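Local atomic coordinates of glycerophosphodiester phosphodiesterase (Cytophaga hutchinsonii ATCC 33406, PDB entry 3CH0), a protein that belongs to the glycerophosphoryl diester phosphodiesterase family, whose members are built on a TIM-barrel fold. Residues 161-166 / 188-193; 44-49 / 155-160; 242-247 / 251-256. All coordinates share one frame; numbering follows the deposited sequence.

Contact 1: 161-166 / 188-193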
loop_
_atom_site.group_PDB
_atom_site.type_symbol
_atom_site.label_atom_id
_atom_site.label_comp_id
_atom_site.label_asym_id
_atom_site.label_seq_id
_atom_site.Cartn_x
_atom_site.Cartn_y
_atom_site.Cartn_z
ATOM N N GLU A 161 0.085 15.016 -6.709
ATOM C CA GLU A 161 0.043 14.038 -7.795
ATOM C C GLU A 161 -1.366 13.487 -8.035
ATOM O O GLU A 161 -1.747 13.234 -9.179
ATOM C CB GLU A 161 1.074 12.929 -7.546
ATOM C CG GLU A 161 2.513 13.417 -7.501
ATOM C CD GLU A 161 2.913 14.185 -8.764
ATOM O OE1 GLU A 161 2.695 13.648 -9.868
ATOM O OE2 GLU A 161 3.427 15.317 -8.649
ATOM N N ILE A 162 -2.129 13.271 -6.959
ATOM C CA ILE A 162 -3.509 12.879 -7.007
ATOM C C ILE A 162 -4.371 13.911 -7.744
ATOM O O ILE A 162 -5.143 13.566 -8.600
ATOM C CB ILE A 162 -4.086 12.599 -5.555
ATOM C CG1 ILE A 162 -3.358 11.379 -4.951
ATOM C CG2 ILE A 162 -5.611 12.402 -5.529
ATOM C CD1 ILE A 162 -3.543 11.241 -3.435
ATOM N N LYS A 163 -4.210 15.166 -7.377
ATOM C CA LYS A 163 -4.998 16.257 -7.971
ATOM C C LYS A 163 -4.600 16.463 -9.451
ATOM O O LYS A 163 -5.477 16.632 -10.299
ATOM C CB LYS A 163 -4.772 17.544 -7.160
ATOM C CG LYS A 163 -5.426 17.504 -5.779
ATOM C CD LYS A 163 -5.241 18.844 -5.017
ATOM C CE LYS A 163 -6.004 18.912 -3.662
ATOM N NZ LYS A 163 -7.476 18.785 -3.745
ATOM N N LYS A 164 -3.309 16.403 -9.750
ATOM C CA LYS A 164 -2.808 16.581 -11.144
ATOM C C LYS A 164 -3.492 15.568 -12.083
ATOM O O LYS A 164 -3.834 15.878 -13.236
ATOM C CB LYS A 164 -1.290 16.458 -11.195
ATOM C CG LYS A 164 -0.643 16.661 -12.562
ATOM C CD LYS A 164 0.857 16.459 -12.550
ATOM C CE LYS A 164 1.429 16.501 -14.000
ATOM N NZ LYS A 164 0.791 15.479 -14.893
ATOM N N ALA A 165 -3.655 14.329 -11.603
ATOM C CA ALA A 165 -4.217 13.212 -12.393
ATOM C C ALA A 165 -5.718 13.114 -12.319
ATOM O O ALA A 165 -6.322 12.210 -12.929
ATOM C CB ALA A 165 -3.579 11.873 -11.925
ATOM N N HIS A 166 -6.338 13.948 -11.481
ATOM C CA HIS A 166 -7.751 13.925 -11.290
ATOM C C HIS A 166 -8.290 12.574 -10.853
ATOM O O HIS A 166 -9.351 12.132 -11.281
ATOM C CB HIS A 166 -8.460 14.404 -12.587
ATOM C CG HIS A 166 -8.033 15.777 -12.991
ATOM N ND1 HIS A 166 -8.647 16.909 -12.498
ATOM C CD2 HIS A 166 -6.992 16.206 -13.742
ATOM C CE1 HIS A 166 -8.034 17.977 -12.974
ATOM N NE2 HIS A 166 -7.017 17.578 -13.717
ATOM N N TYR A 188 -7.310 18.035 3.224
ATOM C CA TYR A 188 -7.822 17.424 1.998
ATOM C C TYR A 188 -8.973 16.484 2.295
ATOM O O TYR A 188 -8.908 15.291 2.030
ATOM C CB TYR A 188 -6.686 16.676 1.262
ATOM C CG TYR A 188 -5.490 17.528 1.014
ATOM C CD1 TYR A 188 -5.551 18.638 0.151
ATOM C CD2 TYR A 188 -4.306 17.258 1.643
ATOM C CE1 TYR A 188 -4.449 19.442 -0.074
ATOM C CE2 TYR A 188 -3.194 18.033 1.465
ATOM C CZ TYR A 188 -3.246 19.155 0.564
ATOM O OH TYR A 188 -2.117 19.930 0.428
ATOM N N PRO A 189 -10.063 17.003 2.873
ATOM C CA PRO A 189 -11.185 16.164 3.334
ATOM C C PRO A 189 -11.905 15.376 2.266
ATOM O O PRO A 189 -12.669 14.477 2.614
ATOM C CB PRO A 189 -12.139 17.173 3.975
ATOM C CG PRO A 189 -11.762 18.437 3.354
ATOM C CD PRO A 189 -10.326 18.438 3.109
ATOM N N ASP A 190 -11.658 15.680 0.987
ATOM C CA ASP A 190 -12.306 14.945 -0.097
ATOM C C ASP A 190 -11.625 13.606 -0.425
ATOM O O ASP A 190 -12.151 12.801 -1.242
ATOM C CB ASP A 190 -12.494 15.773 -1.370
ATOM C CG ASP A 190 -11.207 16.371 -1.919
ATOM O OD1 ASP A 190 -10.207 16.524 -1.180
ATOM O OD2 ASP A 190 -11.241 16.772 -3.120
ATOM N N ILE A 191 -10.464 13.342 0.187
ATOM C CA ILE A 191 -9.762 12.094 -0.101
ATOM C C ILE A 191 -10.030 11.092 1.011
ATOM O O ILE A 191 -9.811 11.379 2.171
ATOM C CB ILE A 191 -8.275 12.313 -0.266
ATOM C CG1 ILE A 191 -8.004 13.246 -1.452
ATOM C CG2 ILE A 191 -7.523 10.934 -0.376
ATOM C CD1 ILE A 191 -6.543 13.685 -1.534
ATOM N N LYS A 192 -10.634 9.966 0.656
ATOM C CA LYS A 192 -10.985 8.910 1.603
ATOM C C LYS A 192 -9.726 8.447 2.357
ATOM O O LYS A 192 -8.684 8.351 1.729
ATOM C CB LYS A 192 -11.583 7.695 0.919
ATOM C CG LYS A 192 -13.000 7.899 0.392
ATOM C CD LYS A 192 -13.612 6.602 -0.188
ATOM C CE LYS A 192 -12.878 6.090 -1.450
ATOM N NZ LYS A 192 -12.908 7.021 -2.595
ATOM N N LEU A 193 -9.844 8.178 3.670
ATOM C CA LEU A 193 -8.719 7.697 4.452
ATOM C C LEU A 193 -8.973 6.298 4.962
ATOM O O LEU A 193 -10.088 5.939 5.367
ATOM C CB LEU A 193 -8.447 8.655 5.597
ATOM C CG LEU A 193 -8.168 10.098 5.225
ATOM C CD1 LEU A 193 -7.905 10.922 6.500
ATOM C CD2 LEU A 193 -6.976 10.212 4.260
HETATM O O HOH W 1 -8.813 18.655 -1.189
HETATM O O HOH W 2 -8.222 16.269 -3.816
#
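Ile162 and Lys163, on the last turns of helix 151-164, meet Tyr188, Asp190 and Ile191 of the turn joining helix 178-187 to strand 192-197: a mixed contact, apolar inside and water-bridged at the surface, between helix 151-164 and the turn after helix 178-187. Inside, the CG2 branch of Ile162 approaches the CD1 end of Ile191 at 4.3 Å, a loose apolar touch. Phe171 and Leu173 of strand 171-175, with Thr168, pack around this isoleucine pair. Farther out, Lys163 runs past Tyr188 at about a right angle. Its CE lies obliquely to the ring, 3.8 Å from Tyr188 CD1 and hardly farther from CE1, so methylene rather than ammonium makes the touch. The lysine chain is straight as far as CE and then bends at chi4 (-61°), bringing NZ round to the carboxylate of Asp190. The charges stop short of a salt bridge, with NZ 4.3 Å from Asp190 OD2. Two waters fill the step: each accepts from Lys163 NZ and donates to Asp190, one to OD1 and the other to OD2. The water serving OD1 lies 2.9 Å from Lys163 NZ and also sits in the ring plane at the edge of Tyr188. Tyr188 OH looks the other way, to Asp156 earlier on the same helix as Lys163. A type I beta turn from Tyr188 to Ile191, closed by Ile191 N to Tyr188 O at 3.1 Å, presents the three side chains, while helix 151-164 gives way to a Schellman motif with His166 at positive phi (57°). The end of one outer helix thus meets the alpha-to-beta turn behind the following one, where strands 171-175 and 192-197 run parallel side by side, as fits the alternating helices and strands of a TIM barrel.

Contact 2: 44-49 / 155-160. With EDO (1,2-ethanediol), chain K.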
loop_
_atom_site.group_PDB
_atom_site.type_symbol
_atom_site.label_atom_id
_atom_site.label_comp_id
_atom_site.label_asym_id
_atom_site.label_seq_id
_atom_site.Cartn_x
_atom_site.Cartn_y
_atom_site.Cartn_z
ATOM N N LEU A 44 4.214 4.704 -0.532
ATOM C CA LEU A 44 4.828 5.914 -1.040
ATOM C C LEU A 44 5.839 6.498 -0.084
ATOM O O LEU A 44 5.619 6.570 1.147
ATOM C CB LEU A 44 3.782 6.983 -1.342
ATOM C CG LEU A 44 2.606 6.572 -2.241
ATOM C CD1 LEU A 44 1.483 7.611 -2.311
ATOM C CD2 LEU A 44 3.144 6.265 -3.643
ATOM N N VAL A 45 6.963 6.884 -0.688
ATOM C CA VAL A 45 8.071 7.580 -0.013
ATOM C C VAL A 45 8.519 8.736 -0.911
ATOM O O VAL A 45 7.956 8.931 -1.994
ATOM C CB VAL A 45 9.189 6.658 0.411
ATOM C CG1 VAL A 45 8.645 5.425 1.193
ATOM C CG2 VAL A 45 10.017 6.242 -0.855
ATOM N N ILE A 46 9.447 9.553 -0.393
ATOM C CA ILE A 46 9.951 10.764 -1.081
ATOM C C ILE A 46 11.469 10.687 -1.296
ATOM O O ILE A 46 12.182 10.277 -0.408
ATOM C CB ILE A 46 9.643 12.012 -0.254
ATOM C CG1 ILE A 46 8.141 12.047 0.163
ATOM C CG2 ILE A 46 9.972 13.310 -1.054
ATOM C CD1 ILE A 46 7.118 12.063 -0.955
ATOM N N SER A 47 11.894 11.003 -2.522
ATOM C CA SER A 47 13.308 11.088 -2.844
ATOM C C SER A 47 13.866 12.424 -2.329
ATOM O O SER A 47 13.111 13.333 -1.981
ATOM C CB SER A 47 13.530 11.036 -4.360
ATOM O OG SER A 47 12.938 12.162 -5.013
ATOM N N LYS A 48 15.197 12.506 -2.322
ATOM C CA LYS A 48 15.906 13.789 -1.999
ATOM C C LYS A 48 15.374 14.971 -2.757
ATOM O O LYS A 48 15.227 16.059 -2.184
ATOM C CB LYS A 48 17.378 13.630 -2.237
ATOM C CG LYS A 48 18.208 14.853 -1.820
ATOM C CD LYS A 48 19.677 14.475 -1.810
ATOM C CE LYS A 48 20.550 15.716 -1.618
ATOM N NZ LYS A 48 21.953 15.406 -2.062
ATOM N N ASP A 49 15.059 14.777 -4.046
ATOM C CA ASP A 49 14.532 15.805 -4.894
ATOM C C ASP A 49 13.007 15.886 -4.920
ATOM O O ASP A 49 12.389 16.390 -5.866
ATOM C CB ASP A 49 15.175 15.763 -6.324
ATOM C CG ASP A 49 15.031 14.424 -7.043
ATOM O OD1 ASP A 49 14.865 13.353 -6.403
ATOM O OD2 ASP A 49 15.184 14.451 -8.312
ATOM N N CYS A 155 2.666 14.743 2.772
ATOM C CA CYS A 155 1.291 14.638 2.299
ATOM C C CYS A 155 1.019 15.539 1.095
ATOM O O CYS A 155 0.316 15.185 0.163
ATOM C CB CYS A 155 0.274 14.955 3.422
ATOM S SG CYS A 155 0.287 13.720 4.751
ATOM N N ASP A 156 1.555 16.752 1.152
ATOM C CA ASP A 156 1.288 17.688 0.062
ATOM C C ASP A 156 1.883 17.164 -1.237
ATOM O O ASP A 156 1.273 17.316 -2.276
ATOM C CB ASP A 156 1.899 19.044 0.371
ATOM C CG ASP A 156 1.158 19.796 1.475
ATOM O OD1 ASP A 156 0.052 19.425 1.847
ATOM O OD2 ASP A 156 1.766 20.823 1.899
ATOM N N LEU A 157 3.069 16.603 -1.206
ATOM C CA LEU A 157 3.680 16.081 -2.443
ATOM C C LEU A 157 2.821 14.946 -3.027
ATOM O O LEU A 157 2.610 14.868 -4.254
ATOM C CB LEU A 157 5.069 15.560 -2.196
ATOM C CG LEU A 157 6.109 16.631 -1.905
ATOM C CD1 LEU A 157 7.393 16.031 -1.362
ATOM C CD2 LEU A 157 6.411 17.549 -3.150
ATOM N N VAL A 158 2.323 14.056 -2.171
ATOM C CA VAL A 158 1.444 12.962 -2.650
ATOM C C VAL A 158 0.171 13.522 -3.240
ATOM O O VAL A 158 -0.271 13.085 -4.321
ATOM C CB VAL A 158 1.161 11.949 -1.483
ATOM C CG1 VAL A 158 0.025 10.943 -1.782
ATOM C CG2 VAL A 158 2.490 11.264 -1.144
ATOM N N VAL A 159 -0.459 14.449 -2.510
ATOM C CA VAL A 159 -1.736 14.988 -2.915
ATOM C C VAL A 159 -1.631 15.793 -4.237
ATOM O O VAL A 159 -2.563 15.706 -5.055
ATOM C CB VAL A 159 -2.405 15.765 -1.779
ATOM C CG1 VAL A 159 -3.627 16.536 -2.336
ATOM C CG2 VAL A 159 -2.788 14.805 -0.644
ATOM N N ALA A 160 -0.525 16.483 -4.442
ATOM C CA ALA A 160 -0.289 17.204 -5.686
ATOM C C ALA A 160 -0.422 16.228 -6.868
ATOM O O ALA A 160 -1.009 16.574 -7.909
ATOM C CB ALA A 160 1.061 17.898 -5.705
HETATM C C1 EDO K . 5.198 21.223 -2.450
HETATM O O1 EDO K . 4.616 22.525 -2.537
HETATM C C2 EDO K . 4.064 20.282 -2.098
HETATM O O2 EDO K . 3.155 20.091 -3.209
#
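Leu44 and Ile46, alternate residues near the end of strand 39-46, set their side chains against Val158 and Leu157 of helix 151-164 in a buried, wholly aliphatic contact. Leu44 directs one branch, CD1, at the isopropyl group of Val158: it is 3.7 Å from CG1 and 4.0 Å from CG2, touching both methyls. With chi1 at 168°, Val158 holds CG1 anti to its backbone N and CG2 anti to the carbonyl carbon, and this pair receives the leucine. Ile46 is the more folded partner. Its chi2 of -60° turns CD1 back, so that CG2, at 3.8 Å, and CD1, slightly farther, both bear on Leu157 CD1. The two pairs thus meet aslant, branch against branch. Val52 of strand 52-54 touches all four side chains. The other branch of Leu157 faces outward: CD2 packs 3.8 Å from C2 of a 1,2-ethanediol molecule, whose O2 makes a weak hydrogen bond to Asp156 O. Beyond the strand, Ser47 OG donates to Asp49 OD1 at 2.7 Å, from above the carboxylate plane. With only methyl-bearing groups meeting across it, the contact rests on dispersion and the exclusion of water, without the directionality of polar bonds.

Contact 3: 242-247 / 251-256. With EDO (1,2-ethanediol), chain E; EDO (1,2-ethanediol), chain H.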
loop_
_atom_site.group_PDB
_atom_site.type_symbol
_atom_site.label_atom_id
_atom_site.label_comp_id
_atom_site.label_asym_id
_atom_site.label_seq_id
_atom_site.Cartn_x
_atom_site.Cartn_y
_atom_site.Cartn_z
ATOM N N TRP A 242 -5.526 -6.982 6.127
ATOM C CA TRP A 242 -4.301 -7.307 5.393
ATOM C C TRP A 242 -3.435 -8.244 6.215
ATOM O O TRP A 242 -3.650 -8.315 7.408
ATOM C CB TRP A 242 -3.495 -6.011 5.132
ATOM C CG TRP A 242 -3.260 -5.183 6.387
ATOM C CD1 TRP A 242 -4.055 -4.168 6.862
ATOM C CD2 TRP A 242 -2.200 -5.317 7.345
ATOM N NE1 TRP A 242 -3.538 -3.653 8.002
ATOM C CE2 TRP A 242 -2.405 -4.349 8.338
ATOM C CE3 TRP A 242 -1.077 -6.161 7.462
ATOM C CZ2 TRP A 242 -1.533 -4.224 9.432
ATOM C CZ3 TRP A 242 -0.222 -6.019 8.550
ATOM C CH2 TRP A 242 -0.438 -5.038 9.507
ATOM N N THR A 243 -2.454 -8.923 5.612
ATOM C CA THR A 243 -2.331 -9.222 4.216
ATOM C C THR A 243 -2.684 -10.700 4.148
ATOM O O THR A 243 -2.014 -11.546 4.759
ATOM C CB THR A 243 -0.907 -8.935 3.719
ATOM O OG1 THR A 243 -0.665 -7.515 3.813
ATOM C CG2 THR A 243 -0.714 -9.347 2.265
ATOM N N VAL A 244 -3.740 -11.015 3.410
ATOM C CA VAL A 244 -4.415 -12.312 3.468
ATOM C C VAL A 244 -4.144 -13.126 2.216
ATOM O O VAL A 244 -4.545 -12.745 1.137
ATOM C CB VAL A 244 -5.895 -12.152 3.724
ATOM C CG1 VAL A 244 -6.501 -13.507 4.105
ATOM C CG2 VAL A 244 -6.205 -11.083 4.826
ATOM N N ASN A 245 -3.407 -14.251 2.381
ATOM C CA ASN A 245 -2.731 -14.901 1.264
ATOM C C ASN A 245 -3.172 -16.354 1.019
ATOM O O ASN A 245 -2.499 -17.085 0.299
ATOM C CB ASN A 245 -1.203 -14.835 1.462
ATOM C CG ASN A 245 -0.659 -13.414 1.228
ATOM O OD1 ASN A 245 -1.394 -12.608 0.641
ATOM N ND2 ASN A 245 0.608 -13.170 1.572
ATOM N N THR A 246 -4.277 -16.783 1.626
ATOM C CA THR A 246 -4.832 -18.108 1.380
ATOM C C THR A 246 -6.314 -17.986 1.106
ATOM O O THR A 246 -6.971 -17.098 1.646
ATOM C CB THR A 246 -4.572 -19.167 2.498
ATOM O OG1 THR A 246 -5.301 -18.795 3.675
ATOM C CG2 THR A 246 -3.096 -19.285 2.764
ATOM N N LYS A 247 -6.846 -18.876 0.263
ATOM C CA LYS A 247 -8.219 -18.886 -0.068
ATOM C C LYS A 247 -9.084 -19.085 1.167
ATOM O O LYS A 247 -10.091 -18.434 1.335
ATOM C CB LYS A 247 -8.447 -20.024 -1.077
ATOM C CG LYS A 247 -9.884 -20.259 -1.413
ATOM C CD LYS A 247 -10.038 -21.414 -2.444
ATOM C CE LYS A 247 -11.491 -21.543 -2.921
ATOM N NZ LYS A 247 -11.625 -22.821 -3.732
ATOM N N GLU A 251 -12.010 -16.650 2.605
ATOM C CA GLU A 251 -13.393 -17.137 2.767
ATOM C C GLU A 251 -13.899 -16.950 4.202
ATOM O O GLU A 251 -15.077 -16.522 4.393
ATOM C CB GLU A 251 -13.479 -18.592 2.295
ATOM C CG GLU A 251 -13.466 -18.689 0.778
ATOM C CD GLU A 251 -13.380 -20.119 0.240
ATOM O OE1 GLU A 251 -12.805 -21.004 0.943
ATOM O OE2 GLU A 251 -13.856 -20.308 -0.902
ATOM N N THR A 252 -13.086 -17.242 5.205
ATOM C CA THR A 252 -13.463 -16.993 6.610
ATOM C C THR A 252 -13.791 -15.518 6.812
ATOM O O THR A 252 -14.861 -15.183 7.312
ATOM C CB THR A 252 -12.399 -17.420 7.573
ATOM O OG1 THR A 252 -12.310 -18.870 7.530
ATOM C CG2 THR A 252 -12.706 -16.968 9.043
ATOM N N LEU A 253 -12.929 -14.650 6.327
ATOM C CA LEU A 253 -13.195 -13.218 6.500
ATOM C C LEU A 253 -14.457 -12.706 5.785
ATOM O O LEU A 253 -15.180 -11.854 6.327
ATOM C CB LEU A 253 -11.976 -12.414 6.035
ATOM C CG LEU A 253 -10.768 -12.598 6.934
ATOM C CD1 LEU A 253 -9.472 -12.142 6.229
ATOM C CD2 LEU A 253 -11.001 -11.860 8.278
ATOM N N ILE A 254 -14.686 -13.177 4.572
ATOM C CA ILE A 254 -15.880 -12.827 3.834
ATOM C C ILE A 254 -17.114 -13.245 4.663
ATOM O O ILE A 254 -18.046 -12.457 4.828
ATOM C CB ILE A 254 -15.897 -13.482 2.457
ATOM C CG1 ILE A 254 -14.827 -12.810 1.541
ATOM C CG2 ILE A 254 -17.329 -13.386 1.819
ATOM C CD1 ILE A 254 -14.589 -13.485 0.233
ATOM N N SER A 255 -17.059 -14.426 5.272
ATOM C CA SER A 255 -18.189 -14.900 6.100
ATOM C C SER A 255 -18.433 -14.061 7.353
ATOM O O SER A 255 -19.542 -14.035 7.896
ATOM C CB SER A 255 -17.987 -16.370 6.518
ATOM O OG SER A 255 -17.045 -16.543 7.596
ATOM N N LEU A 256 -17.427 -13.364 7.849
ATOM C CA LEU A 256 -17.551 -12.485 9.008
ATOM C C LEU A 256 -18.018 -11.100 8.628
ATOM O O LEU A 256 -18.285 -10.255 9.497
ATOM C CB LEU A 256 -16.219 -12.367 9.745
ATOM C CG LEU A 256 -15.601 -13.661 10.243
ATOM C CD1 LEU A 256 -14.325 -13.345 11.048
ATOM C CD2 LEU A 256 -16.636 -14.417 11.111
HETATM C C1 EDO E . -1.181 -10.449 8.410
HETATM O O1 EDO E . -0.237 -9.950 7.483
HETATM C C2 EDO E . -0.520 -11.393 9.418
HETATM O O2 EDO E . 0.017 -10.671 10.525
HETATM C C1 EDO H . -1.816 -14.102 6.968
HETATM O O1 EDO H . -2.375 -15.098 7.855
HETATM C C2 EDO H . -1.320 -14.723 5.658
HETATM O O2 EDO H . -2.317 -15.269 4.814
HETATM O O HOH W 3 -14.880 -22.006 -3.138
#
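Val244 and Leu253 reach toward each other tip to tip, joining the loop after strand 238-239 to the outer helix 247-256 that follows it. Leu253 CD1 faces both methyls of the valine, 3.7 Å from Val244 CG2 and 3.9 Å from CG1. Val244 presents the two together because CG1 stands anti to its backbone N (chi1 -167°). Ile261 of strand 260-263 touches both partners, so the pair lies between helix and sheet. Lys247 and Glu251, one helical turn apart, pass each other at a slant, both extended beyond CG. Glu251 OE2 comes alongside the lysine methylenes, 3.3 Å from Lys247 CE, whereas Lys247 NZ is 4.4 Å away, beyond a salt bridge. That ammonium bonds instead to the carbonyl of Gly1, and its link to Glu251 through a water is weak on the lysine side. Beneath the two side chains runs the helical bond from Glu251 N to Lys247 O, 2.9 Å long with an N-H...O angle of 162°. Thr246, at the N-cap, starts this helix, its side chain capping a backbone N in the first turn. On the other side of the loop, backbone N-H groups hold two 1,2-ethanediol molecules: Thr243 N, after a cis peptide bond, points almost straight at O1 of one (3.1 Å), and Asn245 N binds O2 of the other (2.9 Å). The first also lies obliquely by the indole of Trp242. Asn245 is anchored through both amide atoms, OD1 to Thr263 and ND2 to Asp264. The attachment is therefore divided: methyl contacts seat the helix inward, while nearer the surface the opposite charges, held apart and joined through one weak water bond, probably add only a modest attraction.

In the fold
From the N terminus the three contacts follow in series, none nesting within or crossing another. Contact 2 closes first and spans most: 105 residues separate 44-49, on strand 39-46, from 155-160, on helix 151-164, including strands 52-54 and 132-137. Contact 1 opens on the very next residue, at the end of the same helix, and spans strand 171-175 and helix 178-187 before reaching strand 192-197. Helix 151-164 is thus shared, and Val159 packs on Tyr188 and Ile191, bringing contacts 1 and 2 together. Contact 3, with three residues between its segments, ties helix 247-256 to the loop after strand 238-239, on the opposite side of the chain's centre from contact 2, their centres about 32 Å apart.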